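Local structure of nidogen-1 (Mus musculus, 1GL4) at residues R22-C30 and Q234-R242. The protein binds perlecan, collagen IV and laminin as a basement-membrane glycoprotein, the part described here being its G2 fragment, an EGF-like domain followed by a beta-barrel. Sequence-based numbering, arbitrary orientation.
Sequences RDYATGFCC and QECAHDDAR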
loop_
_atom_site.group_PDB
_atom_site.type_symbol
_atom_site.label_atom_id
_atom_site.label_comp_id
_atom_site.label_asym_id
_atom_site.label_seq_id
_atom_site.Cartn_x
_atom_site.Cartn_y
_atom_site.Cartn_z
ATOM N N ARG A 22 -2.604 29.499 11.939
ATOM C CA ARG A 22 -1.838 30.374 12.819
ATOM C C ARG A 22 -0.994 31.328 11.984
ATOM O O ARG A 22 -0.401 30.931 10.982
ATOM C CB ARG A 22 -0.929 29.549 13.732
ATOM C CG ARG A 22 -1.645 28.450 14.496
ATOM C CD ARG A 22 -0.699 27.739 15.453
ATOM N NE ARG A 22 -1.236 26.458 15.912
ATOM C CZ ARG A 22 -2.392 26.308 16.552
ATOM N NH1 ARG A 22 -3.151 27.363 16.818
ATOM N NH2 ARG A 22 -2.788 25.099 16.927
ATOM N N ASP A 23 -0.948 32.591 12.396
ATOM C CA ASP A 23 -0.179 33.592 11.669
ATOM C C ASP A 23 1.242 33.741 12.199
ATOM O O ASP A 23 1.506 33.537 13.383
ATOM C CB ASP A 23 -0.891 34.944 11.725
ATOM C CG ASP A 23 -2.198 34.945 10.961
ATOM O OD1 ASP A 23 -2.167 34.748 9.726
ATOM O OD2 ASP A 23 -3.255 35.144 11.594
ATOM N N TYR A 24 2.155 34.090 11.300
ATOM C CA TYR A 24 3.552 34.288 11.655
ATOM C C TYR A 24 4.081 35.505 10.911
ATOM O O TYR A 24 3.412 36.042 10.027
ATOM C CB TYR A 24 4.387 33.055 11.297
ATOM C CG TYR A 24 3.941 31.794 11.999
ATOM C CD1 TYR A 24 2.837 31.072 11.544
ATOM C CD2 TYR A 24 4.598 31.339 13.142
ATOM C CE1 TYR A 24 2.398 29.929 12.211
ATOM C CE2 TYR A 24 4.166 30.199 13.819
ATOM C CZ TYR A 24 3.064 29.500 13.347
ATOM O OH TYR A 24 2.626 28.375 14.012
ATOM N N ALA A 25 5.285 35.932 11.272
ATOM C CA ALA A 25 5.904 37.093 10.652
ATOM C C ALA A 25 5.762 37.104 9.133
ATOM O O ALA A 25 5.218 38.050 8.561
ATOM C CB ALA A 25 7.379 37.158 11.038
ATOM N N THR A 26 6.238 36.044 8.489
ATOM C CA THR A 26 6.201 35.945 7.033
ATOM C C THR A 26 4.955 35.303 6.431
ATOM O O THR A 26 4.719 35.417 5.227
ATOM C CB THR A 26 7.428 35.180 6.514
ATOM O OG1 THR A 26 7.534 33.930 7.207
ATOM C CG2 THR A 26 8.697 35.990 6.741
ATOM N N GLY A 27 4.165 34.620 7.253
ATOM C CA GLY A 27 2.968 33.985 6.732
ATOM C C GLY A 27 2.268 33.093 7.733
ATOM O O GLY A 27 2.564 33.133 8.924
ATOM N N PHE A 28 1.335 32.281 7.249
ATOM C CA PHE A 28 0.586 31.379 8.116
ATOM C C PHE A 28 0.855 29.915 7.771
ATOM O O PHE A 28 1.343 29.603 6.684
ATOM C CB PHE A 28 -0.912 31.643 7.980
ATOM C CG PHE A 28 -1.470 31.253 6.641
ATOM C CD1 PHE A 28 -1.290 32.072 5.532
ATOM C CD2 PHE A 28 -2.136 30.040 6.480
ATOM C CE1 PHE A 28 -1.765 31.690 4.277
ATOM C CE2 PHE A 28 -2.613 29.646 5.230
ATOM C CZ PHE A 28 -2.427 30.473 4.126
ATOM N N CYS A 29 0.523 29.031 8.710
ATOM C CA CYS A 29 0.679 27.590 8.541
ATOM C C CYS A 29 -0.547 26.884 9.126
ATOM O O CYS A 29 -1.210 27.414 10.024
ATOM C CB CYS A 29 1.937 27.076 9.250
ATOM S SG CYS A 29 3.513 27.676 8.564
ATOM N N CYS A 30 -0.834 25.689 8.614
ATOM C CA CYS A 30 -1.971 24.889 9.066
ATOM C C CYS A 30 -1.488 23.716 9.917
ATOM O O CYS A 30 -0.360 23.239 9.751
ATOM C CB CYS A 30 -2.739 24.322 7.872
ATOM S SG CYS A 30 -3.281 25.497 6.586
ATOM N N GLN A 234 6.067 19.934 -0.477
ATOM C CA GLN A 234 6.155 21.274 0.100
ATOM C C GLN A 234 5.875 21.269 1.601
ATOM O O GLN A 234 5.010 20.537 2.071
ATOM C CB GLN A 234 5.152 22.213 -0.581
ATOM C CG GLN A 234 5.410 22.444 -2.060
ATOM C CD GLN A 234 6.670 23.250 -2.310
ATOM O OE1 GLN A 234 6.806 24.378 -1.827
ATOM N NE2 GLN A 234 7.597 22.680 -3.071
ATOM N N GLU A 235 6.619 22.083 2.344
ATOM C CA GLU A 235 6.439 22.209 3.790
ATOM C C GLU A 235 6.237 23.694 4.089
ATOM O O GLU A 235 6.837 24.547 3.434
ATOM C CB GLU A 235 7.671 21.697 4.542
ATOM C CG GLU A 235 8.043 20.248 4.233
ATOM C CD GLU A 235 9.255 19.779 5.021
ATOM O OE1 GLU A 235 9.084 19.272 6.153
ATOM O OE2 GLU A 235 10.385 19.932 4.514
ATOM N N CYS A 236 5.395 24.011 5.065
ATOM C CA CYS A 236 5.149 25.411 5.387
ATOM C C CYS A 236 6.455 26.087 5.793
ATOM O O CYS A 236 7.135 25.648 6.723
ATOM C CB CYS A 236 4.106 25.535 6.499
ATOM S SG CYS A 236 3.382 27.206 6.597
ATOM N N ALA A 237 6.799 27.158 5.081
ATOM C CA ALA A 237 8.043 27.886 5.324
ATOM C C ALA A 237 7.981 28.903 6.460
ATOM O O ALA A 237 8.852 29.761 6.583
ATOM C CB ALA A 237 8.498 28.571 4.039
ATOM N N HIS A 238 6.953 28.804 7.291
ATOM C CA HIS A 238 6.810 29.720 8.412
ATOM C C HIS A 238 6.869 28.881 9.682
ATOM O O HIS A 238 7.283 27.721 9.639
ATOM C CB HIS A 238 5.483 30.474 8.295
ATOM C CG HIS A 238 5.243 31.048 6.931
ATOM N ND1 HIS A 238 6.063 32.004 6.372
ATOM C CD2 HIS A 238 4.310 30.760 5.993
ATOM C CE1 HIS A 238 5.646 32.279 5.148
ATOM N NE2 HIS A 238 4.584 31.537 4.893
ATOM N N ASP A 239 6.463 29.454 10.809
ATOM C CA ASP A 239 6.499 28.728 12.073
ATOM C C ASP A 239 7.952 28.402 12.394
ATOM O O ASP A 239 8.366 27.242 12.367
ATOM C CB ASP A 239 5.684 27.433 11.969
ATOM C CG ASP A 239 5.526 26.732 13.305
ATOM O OD1 ASP A 239 6.551 26.434 13.952
ATOM O OD2 ASP A 239 4.373 26.475 13.705
ATOM N N ASP A 240 8.725 29.442 12.688
ATOM C CA ASP A 240 10.136 29.288 13.010
ATOM C C ASP A 240 10.346 28.243 14.098
ATOM O O ASP A 240 11.245 27.408 14.001
ATOM C CB ASP A 240 10.718 30.632 13.457
ATOM C CG ASP A 240 12.208 30.559 13.728
ATOM O OD1 ASP A 240 12.608 29.829 14.663
ATOM O OD2 ASP A 240 12.979 31.228 13.004
ATOM N N ALA A 241 9.513 28.296 15.134
ATOM C CA ALA A 241 9.599 27.349 16.241
ATOM C C ALA A 241 8.973 26.024 15.817
ATOM O O ALA A 241 7.959 25.589 16.366
ATOM C CB ALA A 241 8.878 27.903 17.463
ATOM N N ARG A 242 9.591 25.392 14.827
ATOM C CA ARG A 242 9.117 24.124 14.298
ATOM C C ARG A 242 10.249 23.100 14.336
ATOM O O ARG A 242 11.284 23.279 13.691
ATOM C CB ARG A 242 8.616 24.336 12.865
ATOM C CG ARG A 242 8.357 23.084 12.054
ATOM C CD ARG A 242 7.604 23.445 10.779
ATOM N NE ARG A 242 7.771 22.455 9.718
ATOM C CZ ARG A 242 8.864 22.337 8.970
ATOM N NH1 ARG A 242 9.895 23.150 9.158
ATOM N NH2 ARG A 242 8.928 21.404 8.030
HETATM O O HOH W 1 10.165 32.742 6.555
#
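Cys-29 and Cys-236 are joined by a disulfide that ties the EGF-like domain to a loop of the G2 beta-barrel, and the tight packing lies beside it, around His-238. Cys-29, the buried member of the pair, has its SG 3.4 Å from CB of His-238, while the imidazole presents its edge to the sulfur, and one face lies flat against the turn at Gly-27. There CA of Gly-27 sits 3.4 Å from the centroid of the His-238 ring, only 7° off the normal, a CH-pi contact over the middle of that face. At the ring's edge ND1 of His-238 shares a 2.6 Å hydrogen bond with OG1 of Thr-26, whose hydroxyl is swung between its own backbone N and carbonyl carbon (chi1 52°) to meet it. Elsewhere on the same rim, CD2 of His-238 approaches the carbonyl O of Phe-28 at 3.3 Å. The CH-pi contact over the face and the hydrogen bond at the edge together should limit rotation of the imidazole.

Tyr-24 and Asp-239 extend the contact side by side. The backbone and CB of Asp-239 lie over one face of the phenol, CB 3.9 Å from the ring centroid, and the carboxylate, its plane 39° from that of the ring, brings OD2 to 2.6 Å from OH of Tyr-24, at most a weak hydrogen bond.

The Thr-26 side is looser and open to solvent: a water 3.0 Å from OG1 of Thr-26 also donates to the carbonyl O of Ala-237, spanning the two segments where direct packing ends.

On the EGF-like side the contact is made by the hairpin of strands 19-23 and 28-32, in which Phe-28 faces away to pack on helix 8-11 and Cys-30 pairs with Cys-15; its partner is the irregular connection between barrel strands 221-232 and 248-261.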